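Local coordinates for protein putative alkaline phosphatase (Pseudomonas fluorescens, PDB 4F1V) that binds phosphate with high affinity in the periplasm and probably delivers it to a PstSACB-type ABC transporter for import, at residues A[29-34]-A[46-51]; A[35-40]-A[60-65]. All coordinates share one frame; numbering follows the deposited sequence. Where two conformers were deposited one is given.

Interaction 1. Residues A[29-34]-A[46-51]. With PI (hydrogenphosphate ion), chain B.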
loop_
_atom_site.group_PDB
_atom_site.type_symbol
_atom_site.label_atom_id
_atom_site.label_comp_id
_atom_site.label_asym_id
_atom_site.label_seq_id
_atom_site.Cartn_x
_atom_site.Cartn_y
_atom_site.Cartn_z
ATOM N N ILE A 29 -13.986 -4.794 2.028
ATOM C CA ILE A 29 -14.357 -3.678 2.894
ATOM C C ILE A 29 -13.126 -2.795 3.228
ATOM O O ILE A 29 -12.188 -3.269 3.901
ATOM C CB ILE A 29 -15.021 -4.183 4.199
ATOM C CG1 ILE A 29 -16.277 -5.020 3.865
ATOM C CG2 ILE A 29 -15.316 -3.040 5.143
ATOM C CD1 ILE A 29 -16.807 -5.833 5.022
ATOM N N GLY A 30 -13.124 -1.575 2.749
ATOM C CA GLY A 30 -11.957 -0.681 2.951
ATOM C C GLY A 30 -12.085 0.074 4.258
ATOM O O GLY A 30 -13.014 0.904 4.448
ATOM N N VAL A 31 -11.156 -0.170 5.194
ATOM C CA VAL A 31 -11.130 0.407 6.540
ATOM C C VAL A 31 -9.768 0.906 6.944
ATOM O O VAL A 31 -9.655 1.417 8.059
ATOM C CB VAL A 31 -11.701 -0.589 7.590
ATOM C CG1 VAL A 31 -13.207 -0.749 7.462
ATOM C CG2 VAL A 31 -10.980 -1.955 7.500
ATOM N N GLY A 32 -8.728 0.755 6.114
ATOM C CA GLY A 32 -7.367 1.102 6.515
ATOM C C GLY A 32 -6.558 -0.158 6.837
ATOM O O GLY A 32 -7.086 -1.149 7.328
ATOM N N SER A 33 -5.245 -0.057 6.589
ATOM C CA SER A 33 -4.390 -1.193 6.820
ATOM C C SER A 33 -4.260 -1.617 8.246
ATOM O O SER A 33 -4.199 -2.811 8.563
ATOM C CB SER A 33 -2.970 -0.948 6.236
ATOM O OG SER A 33 -2.966 -0.828 4.827
ATOM N N GLY A 34 -4.188 -0.655 9.181
ATOM C CA GLY A 34 -4.121 -1.030 10.601
ATOM C C GLY A 34 -5.335 -1.857 11.019
ATOM O O GLY A 34 -5.239 -2.875 11.714
ATOM N N THR A 46 -15.393 -6.895 13.747
ATOM C CA THR A 46 -15.799 -5.533 14.047
ATOM C C THR A 46 -14.848 -4.459 13.500
ATOM O O THR A 46 -15.209 -3.319 13.326
ATOM C CB THR A 46 -16.016 -5.255 15.532
ATOM O OG1 THR A 46 -14.776 -5.165 16.246
ATOM C CG2 THR A 46 -16.977 -6.233 16.191
ATOM N N LYS A 47 -13.604 -4.885 13.161
ATOM C CA LYS A 47 -12.630 -4.008 12.498
ATOM C C LYS A 47 -12.986 -3.733 11.034
ATOM O O LYS A 47 -12.520 -2.742 10.459
ATOM C CB LYS A 47 -11.237 -4.595 12.661
ATOM C CG LYS A 47 -10.690 -4.799 14.057
ATOM C CD LYS A 47 -10.434 -3.452 14.713
ATOM C CE LYS A 47 -10.568 -3.502 16.229
ATOM N NZ LYS A 47 -9.591 -2.516 16.793
ATOM N N PHE A 48 -13.792 -4.620 10.475
ATOM C CA PHE A 48 -14.380 -4.426 9.131
ATOM C C PHE A 48 -15.709 -3.670 9.218
ATOM O O PHE A 48 -15.912 -2.707 8.481
ATOM C CB PHE A 48 -14.585 -5.734 8.401
ATOM C CG PHE A 48 -13.340 -6.462 7.927
ATOM C CD1 PHE A 48 -12.065 -5.894 7.904
ATOM C CD2 PHE A 48 -13.470 -7.760 7.423
ATOM C CE1 PHE A 48 -10.973 -6.589 7.461
ATOM C CE2 PHE A 48 -12.385 -8.452 6.963
ATOM C CZ PHE A 48 -11.126 -7.894 6.971
ATOM N N GLN A 49 -16.627 -4.176 10.062
ATOM C CA GLN A 49 -17.935 -3.580 10.208
ATOM C C GLN A 49 -18.184 -3.388 11.661
ATOM O O GLN A 49 -18.482 -4.354 12.439
ATOM C CB GLN A 49 -19.057 -4.412 9.572
ATOM C CG GLN A 49 -18.908 -4.607 8.079
ATOM C CD GLN A 49 -20.094 -5.309 7.449
ATOM O OE1 GLN A 49 -20.853 -6.042 8.115
ATOM N NE2 GLN A 49 -20.273 -5.094 6.169
ATOM N N ALA A 50 -18.113 -2.158 12.106
ATOM C CA ALA A 50 -18.332 -1.865 13.530
ATOM C C ALA A 50 -19.702 -2.423 13.894
ATOM O O ALA A 50 -20.681 -2.346 13.113
ATOM C CB ALA A 50 -18.335 -0.336 13.713
ATOM N N GLY A 51 -19.812 -3.012 15.054
ATOM C CA GLY A 51 -21.080 -3.555 15.564
ATOM C C GLY A 51 -21.491 -4.930 15.099
ATOM O O GLY A 51 -22.544 -5.423 15.496
HETATM P P PI B . -4.488 2.494 3.593
HETATM O O1 PI B . -3.972 1.635 4.748
HETATM O O2 PI B . -5.989 2.759 3.724
HETATM O O3 PI B . -3.692 3.802 3.505
HETATM O O4 PI B . -4.288 1.701 2.271
#

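Interaction 2. Residues A[35-40]-A[60-65]. With PI (hydrogenphosphate ion), chain B.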
loop_
_atom_site.group_PDB
_atom_site.type_symbol
_atom_site.label_atom_id
_atom_site.label_comp_id
_atom_site.label_asym_id
_atom_site.label_seq_id
_atom_site.Cartn_x
_atom_site.Cartn_y
_atom_site.Cartn_z
ATOM N N ASN A 35 -6.523 -1.394 10.593
ATOM C CA ASN A 35 -7.752 -2.146 10.888
ATOM C C ASN A 35 -7.739 -3.514 10.205
ATOM O O ASN A 35 -8.217 -4.494 10.779
ATOM C CB ASN A 35 -8.967 -1.339 10.484
ATOM C CG ASN A 35 -9.279 -0.248 11.457
ATOM O OD1 ASN A 35 -9.178 -0.455 12.680
ATOM N ND2 ASN A 35 -9.660 0.952 10.958
ATOM N N GLY A 36 -7.231 -3.585 8.966
ATOM C CA GLY A 36 -7.181 -4.870 8.279
ATOM C C GLY A 36 -6.271 -5.885 9.003
ATOM O O GLY A 36 -6.639 -7.056 9.173
ATOM N N LYS A 37 -5.076 -5.426 9.397
ATOM C CA LYS A 37 -4.184 -6.302 10.136
ATOM C C LYS A 37 -4.834 -6.776 11.448
ATOM O O LYS A 37 -4.812 -7.960 11.778
ATOM C CB LYS A 37 -2.837 -5.622 10.413
ATOM C CG LYS A 37 -2.002 -5.347 9.135
ATOM C CD LYS A 37 -0.569 -4.971 9.463
ATOM C CE LYS A 37 -0.382 -3.709 10.197
ATOM N NZ LYS A 37 1.026 -3.480 10.617
ATOM N N ALA A 38 -5.447 -5.867 12.184
ATOM C CA ALA A 38 -6.046 -6.260 13.488
ATOM C C ALA A 38 -7.212 -7.246 13.235
ATOM O O ALA A 38 -7.406 -8.193 14.011
ATOM C CB ALA A 38 -6.503 -4.997 14.239
ATOM N N ALA A 39 -8.006 -6.985 12.204
ATOM C CA ALA A 39 -9.123 -7.872 11.870
ATOM C C ALA A 39 -8.635 -9.306 11.684
ATOM O O ALA A 39 -9.182 -10.268 12.222
ATOM C CB ALA A 39 -9.822 -7.373 10.609
ATOM N N PHE A 40 -7.587 -9.460 10.839
ATOM C CA PHE A 40 -7.082 -10.801 10.557
ATOM C C PHE A 40 -6.437 -11.427 11.805
ATOM O O PHE A 40 -6.715 -12.562 12.152
ATOM C CB PHE A 40 -6.092 -10.719 9.381
ATOM C CG PHE A 40 -5.524 -12.097 9.077
ATOM C CD1 PHE A 40 -6.190 -12.921 8.171
ATOM C CD2 PHE A 40 -4.382 -12.579 9.668
ATOM C CE1 PHE A 40 -5.708 -14.210 7.849
ATOM C CE2 PHE A 40 -3.903 -13.844 9.395
ATOM C CZ PHE A 40 -4.567 -14.638 8.485
ATOM N N ALA A 60 -6.898 -10.146 4.715
ATOM C CA ALA A 60 -6.821 -8.678 4.739
ATOM C C ALA A 60 -5.954 -8.155 3.583
ATOM O O ALA A 60 -4.997 -8.784 3.165
ATOM C CB ALA A 60 -6.287 -8.159 6.035
ATOM N N GLY A 61 -6.309 -6.954 3.127
ATOM C CA GLY A 61 -5.398 -6.133 2.331
ATOM C C GLY A 61 -4.644 -5.172 3.241
ATOM O O GLY A 61 -5.236 -4.570 4.120
ATOM N N SER A 62 -3.335 -5.001 3.018
ATOM C CA SER A 62 -2.550 -4.075 3.804
ATOM C C SER A 62 -1.384 -3.536 2.980
ATOM O O SER A 62 -0.687 -4.322 2.335
ATOM C CB SER A 62 -1.995 -4.770 5.049
ATOM O OG SER A 62 -1.342 -3.810 5.849
ATOM N N ASP A 63 -1.138 -2.234 3.034
ATOM C CA ASP A 63 0.091 -1.638 2.535
ATOM C C ASP A 63 1.070 -1.304 3.682
ATOM O O ASP A 63 2.109 -0.663 3.445
ATOM C CB ASP A 63 -0.091 -0.461 1.511
ATOM C CG ASP A 63 -1.564 -0.035 1.372
ATOM O OD1 ASP A 63 -2.247 -0.460 0.441
ATOM O OD2 ASP A 63 -1.980 0.721 2.284
ATOM N N SER A 64 0.743 -1.760 4.885
ATOM C CA SER A 64 1.631 -1.774 6.026
ATOM C C SER A 64 2.122 -3.206 6.279
ATOM O O SER A 64 1.306 -4.136 6.413
ATOM C CB SER A 64 0.910 -1.277 7.290
ATOM O OG SER A 64 1.655 -1.504 8.454
ATOM N N LYS A 65 3.422 -3.421 6.380
ATOM C CA LYS A 65 3.931 -4.755 6.718
ATOM C C LYS A 65 3.499 -5.178 8.122
ATOM O O LYS A 65 3.355 -4.373 9.039
ATOM C CB LYS A 65 5.448 -4.782 6.663
ATOM C CG LYS A 65 5.990 -4.796 5.203
ATOM C CD LYS A 65 7.428 -5.185 5.050
ATOM C CE LYS A 65 7.898 -6.541 5.363
ATOM N NZ LYS A 65 9.316 -6.731 4.718
HETATM P P PI B . -4.488 2.494 3.593
HETATM O O1 PI B . -3.972 1.635 4.748
HETATM O O2 PI B . -5.989 2.759 3.724
HETATM O O3 PI B . -3.692 3.802 3.505
HETATM O O4 PI B . -4.288 1.701 2.271
#

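Interaction 1. Residues A[29-34]-A[46-51]
Ile-29 and Val-31 pack on the carbonyl oxygens of Lys-47 and Phe-48, on the Phe-48 side chain and, from Ile-29, on the Gln-49 side chain. Ile-29 can be followed outward from CB. There the chain forks. CG2 lies anti to the backbone N and rests on the carbonyl O of Phe-48 at 3.4 Å. The other branch, CG1, runs beside the backbone N (chi1 -58°) and extends to CD1. Ile-29 CD1 lies 4.0 Å from Phe-48 CB. Ile-29 CD1 also lies 3.7 Å from Gln-49 NE2, and the two side chains, Ile-29 and Gln-49, cross at about a right angle.

This is the edge of the sheet in one lobe of a venus-flytrap binding protein. Strand 29-30 is an outermost strand, and the loop 46-51 follows helix 33-42. Val-31 continues the contact beyond the strand. Its CG2 sits 3.4 Å from the carbonyl O of Lys-47 and 4.1 Å from Phe-48 CD1, reaching the ring obliquely. The Phe-48 side chain also packs on Val-57.

The 29-34 segment then leads to the ligand. Gly-32 is the N-cap of helix 33-42, and its positive phi suits a residue without CB. Ser-33 grips phosphate O1 twice, through N at 2.8 Å and OG at 2.7 Å.

Interaction 2. Residues A[35-40]-A[60-65]
Helix 33-42 packs on strand 59-62 of the mixed sheet in a venus-flytrap lobe, and the loop after the strand enters the phosphate pocket. The short axes of 35-40 and 60-62 run 7.3 Å apart at 146°, nearer antiparallel than parallel. The closest packing is at Gly-36. Its carbonyl O lies 3.3 Å from Ala-60 CB. A CB on Gly-36 would point at the strand and press on Gly-61 O, so glycine lets the helix sit close. One turn on, Phe-40 CB meets the same Ala-60 methyl, CB, at 4.2 Å, while the Phe-40 ring makes a cation-pi contact with Arg-369.

Lys-37 reaches along the strand to the loop. Its CG passes 3.7 Å from Ser-62 OG. The chain then bends at chi3 (-65°), which carries CE and NZ to Ser-64 and Lys-65. Lys-37 NZ donates to Ser-64 OG and to Lys-65 O, both at 3.0 Å. The second bond comes from above the carbonyl plane, 41° out of it. Glu-70 is the salt-bridge partner of this ammonium, and Ser-64 OG is also bonded to Glu-150. A methionine in place of Lys-37 would probably leave Glu-70 without its charge mate and the loop at Ser-64 and Lys-65 less firmly tied to the helix.

Asp-63, between Ser-62 and Ser-64 in the chain, turns its carboxylate to the ligand. Asp-63 OD2 is 2.5 Å from phosphate O4. Its OD1 is bonded to Thr-294 OG1. Ser-62 OG, anti to its own backbone N, donates in the carbonyl plane to Ser-64 O at 2.7 Å.

How the interactions relate
From the N terminus, the chain passes along edge strand 29-30 and into helix 33-42. The loop that follows folds back on the strand and its exit, and interaction 1 closes this first loop. The chain then enters strand 59-62, and interaction 2 closes a second loop by laying the helix against it. The segments alternate along the chain, so the two contacts cross rather than nest. Both use helix 33-42 and the same sheet. They meet directly where Phe-48 CE1 packs on Ala-39 CB at 3.4 Å. At the pocket, Ser-33 OG lies 2.9 Å from Asp-63 N, a probable hydrogen bond joining two phosphate-binding residues.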